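Local atomic coordinates of flagellar hook-associated protein (PDB entry 4UT1), a protein that probably serves as a structural component of the bacterial flagellum, as the hook-associated protein FlgK at the hook junction. Residues A85-Y96 / L611-V622; K213-Q221 / S283-G291. All coordinates share one frame; numbering follows the deposited sequence.

Both contacts lie in the elongated helical part of the molecule, about 31 Å from the chain's centre and with their own centres about 12 Å apart. Contact 1 pairs helix 80-106 with helix 593-630, bringing together parts of the chain more than 500 residues apart. Contact 2 is nested inside that long loop: it joins the end of helix 201-215 and the start of strand 220-225 to the start of helix 287-322, closing off an antiparallel six-stranded sheet. Helix 80-106 connects them, for T87 O lies 2.8 Å from G287 N and T87 OG1 lies 2.8 Å from S215 O, both probable hydrogen bonds. Helix 80-106 thus binds helix 593-630 and, through T87, the base of the sheet-bearing excursion.

Contact 1 of 2, residues A85-Y96 / L611-V622; sequences AQTQGSSLSTYY and LKASSAAQTALV. With EDO (1,2-ethanediol), chain Q.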
loop_
_atom_site.group_PDB
_atom_site.type_symbol
_atom_site.label_atom_id
_atom_site.label_comp_id
_atom_site.label_asym_id
_atom_site.label_seq_id
_atom_site.Cartn_x
_atom_site.Cartn_y
_atom_site.Cartn_z
ATOM N N ALA A 85 32.158 15.364 8.029
ATOM C CA ALA A 85 31.166 16.088 8.816
ATOM C C ALA A 85 30.289 16.927 7.894
ATOM O O ALA A 85 29.063 16.927 8.009
ATOM C CB ALA A 85 31.849 16.960 9.862
ATOM N N GLN A 86 30.930 17.643 6.975
ATOM C CA GLN A 86 30.205 18.463 6.022
ATOM C C GLN A 86 29.226 17.619 5.206
ATOM O O GLN A 86 28.075 18.018 5.010
ATOM C CB GLN A 86 31.172 19.199 5.084
ATOM C CG GLN A 86 30.460 19.970 3.980
ATOM C CD GLN A 86 29.691 21.166 4.503
ATOM O OE1 GLN A 86 28.464 21.123 4.656
ATOM N NE2 GLN A 86 30.407 22.245 4.785
ATOM N N THR A 87 29.670 16.454 4.738
ATOM C CA THR A 87 28.828 15.650 3.861
ATOM C C THR A 87 27.641 15.043 4.624
ATOM O O THR A 87 26.560 14.894 4.057
ATOM C CB THR A 87 29.631 14.530 3.146
ATOM O OG1 THR A 87 28.965 14.185 1.922
ATOM C CG2 THR A 87 29.762 13.289 4.018
ATOM N N GLN A 88 27.836 14.725 5.904
ATOM C CA GLN A 88 26.730 14.286 6.763
ATOM C C GLN A 88 25.742 15.429 6.996
ATOM O O GLN A 88 24.529 15.218 7.025
ATOM C CB GLN A 88 27.260 13.760 8.104
ATOM C CG GLN A 88 26.179 13.416 9.152
ATOM C CD GLN A 88 25.262 12.267 8.744
ATOM O OE1 GLN A 88 25.290 11.804 7.602
ATOM N NE2 GLN A 88 24.434 11.803 9.688
ATOM N N GLY A 89 26.260 16.641 7.148
ATOM C CA GLY A 89 25.419 17.795 7.400
ATOM C C GLY A 89 24.562 18.132 6.194
ATOM O O GLY A 89 23.378 18.443 6.331
ATOM N N SER A 90 25.173 18.089 5.012
ATOM C CA SER A 90 24.462 18.352 3.767
ATOM C C SER A 90 23.401 17.281 3.495
ATOM O O SER A 90 22.328 17.578 2.980
ATOM C CB SER A 90 25.439 18.422 2.597
ATOM O OG SER A 90 26.341 19.490 2.771
ATOM N N SER A 91 23.723 16.035 3.821
ATOM C CA SER A 91 22.761 14.950 3.693
ATOM C C SER A 91 21.557 15.172 4.611
ATOM O O SER A 91 20.408 15.101 4.169
ATOM C CB SER A 91 23.416 13.611 4.007
ATOM O OG SER A 91 22.449 12.577 4.006
ATOM N N LEU A 92 21.829 15.431 5.885
ATOM C CA LEU A 92 20.760 15.658 6.863
ATOM C C LEU A 92 19.892 16.860 6.504
ATOM O O LEU A 92 18.676 16.818 6.665
ATOM C CB LEU A 92 21.351 15.847 8.267
ATOM C CG LEU A 92 21.920 14.566 8.880
ATOM C CD1 LEU A 92 22.677 14.860 10.168
ATOM C CD2 LEU A 92 20.790 13.560 9.125
ATOM N N SER A 93 20.509 17.936 6.022
ATOM C CA SER A 93 19.739 19.141 5.737
ATOM C C SER A 93 18.918 18.948 4.473
ATOM O O SER A 93 17.803 19.433 4.383
ATOM C CB SER A 93 20.645 20.371 5.601
ATOM O OG SER A 93 21.419 20.314 4.421
ATOM N N THR A 94 19.479 18.247 3.495
ATOM C CA THR A 94 18.730 17.883 2.293
ATOM C C THR A 94 17.520 17.003 2.653
ATOM O O THR A 94 16.404 17.261 2.205
ATOM C CB THR A 94 19.635 17.140 1.281
ATOM O OG1 THR A 94 20.611 18.058 0.774
ATOM C CG2 THR A 94 18.821 16.601 0.117
ATOM N N TYR A 95 17.756 15.967 3.454
ATOM C CA TYR A 95 16.696 15.049 3.879
ATOM C C TYR A 95 15.643 15.834 4.669
ATOM O O TYR A 95 14.446 15.746 4.378
ATOM C CB TYR A 95 17.286 13.897 4.708
ATOM C CG TYR A 95 16.370 12.709 4.973
ATOM C CD1 TYR A 95 14.999 12.783 4.748
ATOM C CD2 TYR A 95 16.886 11.514 5.469
ATOM C CE1 TYR A 95 14.166 11.693 5.004
ATOM C CE2 TYR A 95 16.064 10.421 5.722
ATOM C CZ TYR A 95 14.712 10.517 5.484
ATOM O OH TYR A 95 13.898 9.434 5.740
ATOM N N TYR A 96 16.088 16.616 5.649
ATOM C CA TYR A 96 15.153 17.430 6.433
ATOM C C TYR A 96 14.250 18.302 5.545
ATOM O O TYR A 96 13.020 18.283 5.684
ATOM C CB TYR A 96 15.886 18.335 7.435
ATOM C CG TYR A 96 14.899 19.232 8.143
ATOM C CD1 TYR A 96 13.844 18.680 8.860
ATOM C CD2 TYR A 96 14.981 20.613 8.065
ATOM C CE1 TYR A 96 12.913 19.473 9.491
ATOM C CE2 TYR A 96 14.042 21.423 8.707
ATOM C CZ TYR A 96 13.012 20.842 9.411
ATOM O OH TYR A 96 12.073 21.629 10.047
ATOM N N LEU A 611 14.750 14.773 12.182
ATOM C CA LEU A 611 15.687 15.333 11.214
ATOM C C LEU A 611 15.919 16.812 11.493
ATOM O O LEU A 611 17.000 17.339 11.233
ATOM C CB LEU A 611 15.181 15.126 9.779
ATOM C CG LEU A 611 15.434 13.707 9.250
ATOM C CD1 LEU A 611 14.701 13.465 7.953
ATOM C CD2 LEU A 611 16.934 13.518 9.047
ATOM N N LYS A 612 14.917 17.493 12.035
ATOM C CA LYS A 612 15.104 18.906 12.342
ATOM C C LYS A 612 16.207 19.092 13.382
ATOM O O LYS A 612 17.074 19.962 13.242
ATOM C CB LYS A 612 13.811 19.545 12.844
ATOM C CG LYS A 612 13.941 21.047 13.093
ATOM C CD LYS A 612 12.643 21.648 13.660
ATOM C CE LYS A 612 12.742 23.169 13.793
ATOM N NZ LYS A 612 11.474 23.777 14.316
ATOM N N ALA A 613 16.169 18.278 14.427
ATOM C CA ALA A 613 17.152 18.378 15.495
ATOM C C ALA A 613 18.514 17.873 15.012
ATOM O O ALA A 613 19.536 18.526 15.229
ATOM C CB ALA A 613 16.694 17.601 16.710
ATOM N N SER A 614 18.521 16.717 14.345
ATOM C CA SER A 614 19.770 16.133 13.864
ATOM C C SER A 614 20.474 17.081 12.904
ATOM O O SER A 614 21.688 17.269 12.974
ATOM C CB SER A 614 19.521 14.796 13.183
ATOM O OG SER A 614 19.162 13.823 14.138
ATOM N N SER A 615 19.700 17.668 12.004
ATOM C CA SER A 615 20.244 18.609 11.035
ATOM C C SER A 615 20.759 19.885 11.709
ATOM O O SER A 615 21.856 20.350 11.410
ATOM C CB SER A 615 19.187 18.948 9.979
ATOM O OG SER A 615 19.741 19.774 8.972
ATOM N N ALA A 616 19.960 20.462 12.606
ATOM C CA ALA A 616 20.389 21.635 13.354
ATOM C C ALA A 616 21.726 21.372 14.048
ATOM O O ALA A 616 22.641 22.192 13.986
ATOM C CB ALA A 616 19.339 22.035 14.370
ATOM N N ALA A 617 21.825 20.216 14.700
ATOM C CA ALA A 617 23.018 19.860 15.459
ATOM C C ALA A 617 24.221 19.700 14.541
ATOM O O ALA A 617 25.321 20.156 14.854
ATOM C CB ALA A 617 22.791 18.578 16.239
ATOM N N GLN A 618 24.004 19.042 13.411
ATOM C CA GLN A 618 25.110 18.723 12.525
ATOM C C GLN A 618 25.567 19.967 11.788
ATOM O O GLN A 618 26.755 20.168 11.600
ATOM C CB GLN A 618 24.727 17.626 11.530
ATOM C CG GLN A 618 25.873 17.212 10.616
ATOM C CD GLN A 618 26.944 16.441 11.362
ATOM O OE1 GLN A 618 26.694 15.903 12.442
ATOM N NE2 GLN A 618 28.140 16.379 10.790
ATOM N N THR A 619 24.626 20.792 11.356
ATOM C CA THR A 619 24.994 22.005 10.648
ATOM C C THR A 619 25.797 22.917 11.565
ATOM O O THR A 619 26.797 23.515 11.151
ATOM C CB THR A 619 23.766 22.726 10.118
ATOM O OG1 THR A 619 23.238 21.966 9.030
ATOM C CG2 THR A 619 24.137 24.121 9.624
ATOM N N ALA A 620 25.353 23.000 12.816
ATOM C CA ALA A 620 26.066 23.741 13.838
ATOM C C ALA A 620 27.492 23.225 13.955
ATOM O O ALA A 620 28.446 23.995 13.894
ATOM C CB ALA A 620 25.340 23.642 15.180
ATOM N N LEU A 621 27.633 21.913 14.099
ATOM C CA LEU A 621 28.951 21.298 14.221
ATOM C C LEU A 621 29.853 21.557 13.007
ATOM O O LEU A 621 31.037 21.883 13.151
ATOM C CB LEU A 621 28.813 19.799 14.421
ATOM C CG LEU A 621 30.171 19.111 14.495
ATOM C CD1 LEU A 621 30.870 19.570 15.775
ATOM C CD2 LEU A 621 30.001 17.607 14.454
ATOM N N VAL A 622 29.289 21.384 11.813
ATOM C CA VAL A 622 30.017 21.654 10.574
ATOM C C VAL A 622 30.523 23.096 10.559
ATOM O O VAL A 622 31.663 23.375 10.153
ATOM C CB VAL A 622 29.122 21.387 9.339
ATOM C CG1 VAL A 622 29.794 21.872 8.068
ATOM C CG2 VAL A 622 28.779 19.896 9.245
HETATM C C1 EDO Q . 24.950 22.132 6.318
HETATM O O1 EDO Q . 25.367 21.060 7.169
HETATM C C2 EDO Q . 23.705 21.714 5.551
HETATM O O2 EDO Q . 23.835 22.065 4.165
HETATM O O HOH W 1 22.482 19.183 8.728
#
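One face of the Y95 ring receives methyl CD1 of L611 in a CH-pi contact, 3.4 Å from the ring centroid, while the Y95 hydroxyl is hydrogen-bonded to T299 OG1 of helix 287-322. On the neighbouring ring, Y96, the CA of K612 lies over one face, displaced toward the rim. The K612 chain, extended beyond CG, runs beside Y96 in the same direction, so its methylenes follow the ring and CG comes 3.6 Å from Y96 OH. A long aliphatic stem ending in a charge suits this exposed border. The two helices form an antiparallel pair inclined at 148°, with axes 8.6 Å apart and knobs-into-holes packing: L92 fits among L611, S614, S615 and Q618, and Q618 among A85, Q88, G89 and L92. G89, having no side chain, lets Q618 CG approach its CA to 3.3 Å. Bent at chi2 (71°), the Q618 chain lets NE2 donate to A85 O (3.0 Å, N-H...O 153°), the oxygen lying close to the Q618 amide plane; this carbonyl also accepts the helical N-H of G89. Beside G89 a water joins G89 O to S615 and T619, and T619 OG1 shares a hydrogen bond with a 1,2-ethanediol.

Contact 2 of 2, residues K213-Q221 / S283-G291; sequences KLSQLAGVQ and SLTGGALGG
L289 leans its side chain on the L217 carbonyl and on the CB methyl of A218. Its CB sits 3.2 Å from L217 O, the same carbonyl that accepts the L289 backbone N-H. From there CG stands farther from that oxygen, and with the first torsion nearly eclipsed (-131°) CD2 is the methyl that meets A218 CB, 4.1 Å away. The side chain also touches T172 of helix 134-193, so a branched apolar residue is well suited to bridging the small alanine and that helix.

Most of the remaining contact is made by backbone. A288 N donates to Q216 O at 3.0 Å, and L289 N donates to L217 O along a straighter path, with an angle of 164° at the hydrogen. Here the start of helix 287-322 meets the turn that leads from helix 201-215 into strand 220-225, an outermost strand of the antiparallel six-stranded sheet. Two N-H groups near the helix's beginning are thus satisfied by the carbonyls of Q216 and L217, more than 60 residues earlier in the chain.

Glycines allow the chains to come so near. G287 CA lies 3.4 Å from Q216 O, and the CA atoms of G286 and G219 are 4.1 Å apart; G286 and G287 also have positive phi. G219, lacking a side chain, lets the T285 carbonyl come close. Its N-H makes a weak hydrogen bond to that oxygen, and a water donates to both G219 O and T285 O. Alongside, A218 CA directs a CA-H...O contact at G286 O, while its CB also meets L233 of strand 228-233. The L217 side chain leaves the contact and packs on Q175 and I176 of helix 134-193, the helix that L289 also touches.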
loop_
_atom_site.group_PDB
_atom_site.type_symbol
_atom_site.label_atom_id
_atom_site.label_comp_id
_atom_site.label_asym_id
_atom_site.label_seq_id
_atom_site.Cartn_x
_atom_site.Cartn_y
_atom_site.Cartn_z
ATOM N N LYS A 213 33.035 22.266 -1.680
ATOM C CA LYS A 213 31.812 22.315 -2.462
ATOM C C LYS A 213 31.372 20.909 -2.862
ATOM O O LYS A 213 30.206 20.560 -2.723
ATOM C CB LYS A 213 31.996 23.193 -3.703
ATOM C CG LYS A 213 32.450 24.630 -3.404
ATOM C CD LYS A 213 31.595 25.313 -2.340
ATOM C CE LYS A 213 30.204 25.654 -2.847
ATOM N NZ LYS A 213 29.463 26.531 -1.887
ATOM N N LEU A 214 32.313 20.099 -3.337
ATOM C CA LEU A 214 32.010 18.725 -3.732
ATOM C C LEU A 214 31.413 17.867 -2.596
ATOM O O LEU A 214 30.458 17.114 -2.809
ATOM C CB LEU A 214 33.284 18.063 -4.286
ATOM C CG LEU A 214 33.200 16.570 -4.625
ATOM C CD1 LEU A 214 32.102 16.292 -5.647
ATOM C CD2 LEU A 214 34.547 16.073 -5.142
ATOM N N SER A 215 31.964 17.978 -1.390
ATOM C CA SER A 215 31.500 17.151 -0.282
ATOM C C SER A 215 30.078 17.524 0.150
ATOM O O SER A 215 29.404 16.735 0.806
ATOM C CB SER A 215 32.458 17.256 0.909
ATOM O OG SER A 215 32.466 18.568 1.446
ATOM N N GLN A 216 29.622 18.717 -0.214
ATOM C CA GLN A 216 28.238 19.105 0.058
ATOM C C GLN A 216 27.277 18.405 -0.906
ATOM O O GLN A 216 26.062 18.353 -0.672
ATOM C CB GLN A 216 28.070 20.626 -0.038
ATOM C CG GLN A 216 28.856 21.406 1.003
ATOM C CD GLN A 216 28.841 22.898 0.726
ATOM O OE1 GLN A 216 27.954 23.400 0.044
ATOM N NE2 GLN A 216 29.833 23.609 1.240
ATOM N N LEU A 217 27.822 17.849 -1.984
ATOM C CA LEU A 217 26.998 17.198 -2.989
ATOM C C LEU A 217 27.030 15.681 -2.847
ATOM O O LEU A 217 26.049 14.992 -3.167
ATOM C CB LEU A 217 27.442 17.605 -4.393
ATOM C CG LEU A 217 27.490 19.112 -4.671
ATOM C CD1 LEU A 217 28.230 19.358 -5.982
ATOM C CD2 LEU A 217 26.091 19.732 -4.697
ATOM N N ALA A 218 28.147 15.157 -2.358
ATOM C CA ALA A 218 28.308 13.717 -2.224
ATOM C C ALA A 218 29.389 13.389 -1.217
ATOM O O ALA A 218 30.304 14.175 -0.997
ATOM C CB ALA A 218 28.639 13.077 -3.579
ATOM N N GLY A 219 29.282 12.210 -0.620
ATOM C CA GLY A 219 30.283 11.740 0.314
ATOM C C GLY A 219 31.547 11.401 -0.441
ATOM O O GLY A 219 31.552 10.513 -1.291
ATOM N N VAL A 220 32.614 12.134 -0.143
ATOM C CA VAL A 220 33.892 11.923 -0.805
ATOM C C VAL A 220 35.034 11.811 0.188
ATOM O O VAL A 220 35.011 12.418 1.264
ATOM C CB VAL A 220 34.213 13.062 -1.786
ATOM C CG1 VAL A 220 33.154 13.126 -2.882
ATOM C CG2 VAL A 220 34.329 14.391 -1.048
ATOM N N GLN A 221 36.035 11.025 -0.185
ATOM C CA GLN A 221 37.273 10.946 0.565
ATOM C C GLN A 221 38.438 11.268 -0.374
ATOM O O GLN A 221 38.537 10.720 -1.478
ATOM C CB GLN A 221 37.442 9.569 1.188
ATOM C CG GLN A 221 37.544 8.456 0.165
ATOM C CD GLN A 221 37.499 7.079 0.792
ATOM O OE1 GLN A 221 36.439 6.608 1.206
ATOM N NE2 GLN A 221 38.654 6.422 0.865
ATOM N N SER A 283 24.940 2.810 -1.349
ATOM C CA SER A 283 26.368 3.081 -1.236
ATOM C C SER A 283 26.669 4.578 -1.392
ATOM O O SER A 283 27.747 5.063 -1.019
ATOM C CB SER A 283 27.146 2.294 -2.292
ATOM O OG SER A 283 26.883 2.807 -3.592
ATOM N N LEU A 284 25.708 5.294 -1.961
ATOM C CA LEU A 284 25.874 6.707 -2.302
ATOM C C LEU A 284 25.492 7.613 -1.145
ATOM O O LEU A 284 24.599 8.444 -1.259
ATOM C CB LEU A 284 25.033 7.041 -3.533
ATOM C CG LEU A 284 25.560 6.435 -4.836
ATOM C CD1 LEU A 284 24.424 5.981 -5.749
ATOM C CD2 LEU A 284 26.436 7.445 -5.537
ATOM N N THR A 285 26.180 7.450 -0.025
ATOM C CA THR A 285 25.915 8.258 1.151
ATOM C C THR A 285 26.566 9.636 1.093
ATOM O O THR A 285 27.497 9.878 0.315
ATOM C CB THR A 285 26.411 7.560 2.408
ATOM O OG1 THR A 285 27.778 7.177 2.207
ATOM C CG2 THR A 285 25.578 6.332 2.683
ATOM N N GLY A 286 26.064 10.525 1.939
ATOM C CA GLY A 286 26.622 11.848 2.113
ATOM C C GLY A 286 26.157 12.827 1.069
ATOM O O GLY A 286 25.819 12.431 -0.055
ATOM N N GLY A 287 26.160 14.108 1.440
ATOM C CA GLY A 287 25.845 15.195 0.538
ATOM C C GLY A 287 24.399 15.222 0.088
ATOM O O GLY A 287 23.572 14.421 0.548
ATOM N N ALA A 288 24.098 16.131 -0.827
ATOM C CA ALA A 288 22.751 16.239 -1.369
ATOM C C ALA A 288 22.323 14.888 -1.933
ATOM O O ALA A 288 21.172 14.491 -1.806
ATOM C CB ALA A 288 22.675 17.315 -2.436
ATOM N N LEU A 289 23.275 14.192 -2.546
ATOM C CA LEU A 289 23.026 12.881 -3.120
ATOM C C LEU A 289 22.407 11.953 -2.091
ATOM O O LEU A 289 21.313 11.438 -2.288
ATOM C CB LEU A 289 24.328 12.288 -3.660
ATOM C CG LEU A 289 24.257 11.723 -5.075
ATOM C CD1 LEU A 289 23.774 12.798 -6.036
ATOM C CD2 LEU A 289 25.624 11.160 -5.509
ATOM N N GLY A 290 23.101 11.768 -0.975
ATOM C CA GLY A 290 22.661 10.838 0.046
ATOM C C GLY A 290 21.361 11.258 0.709
ATOM O O GLY A 290 20.529 10.413 1.055
ATOM N N GLY A 291 21.196 12.560 0.904
ATOM C CA GLY A 291 19.975 13.096 1.497
ATOM C C GLY A 291 18.783 12.887 0.578
ATOM O O GLY A 291 17.673 12.570 1.032
HETATM O O HOH W 2 29.326 8.878 -1.505
#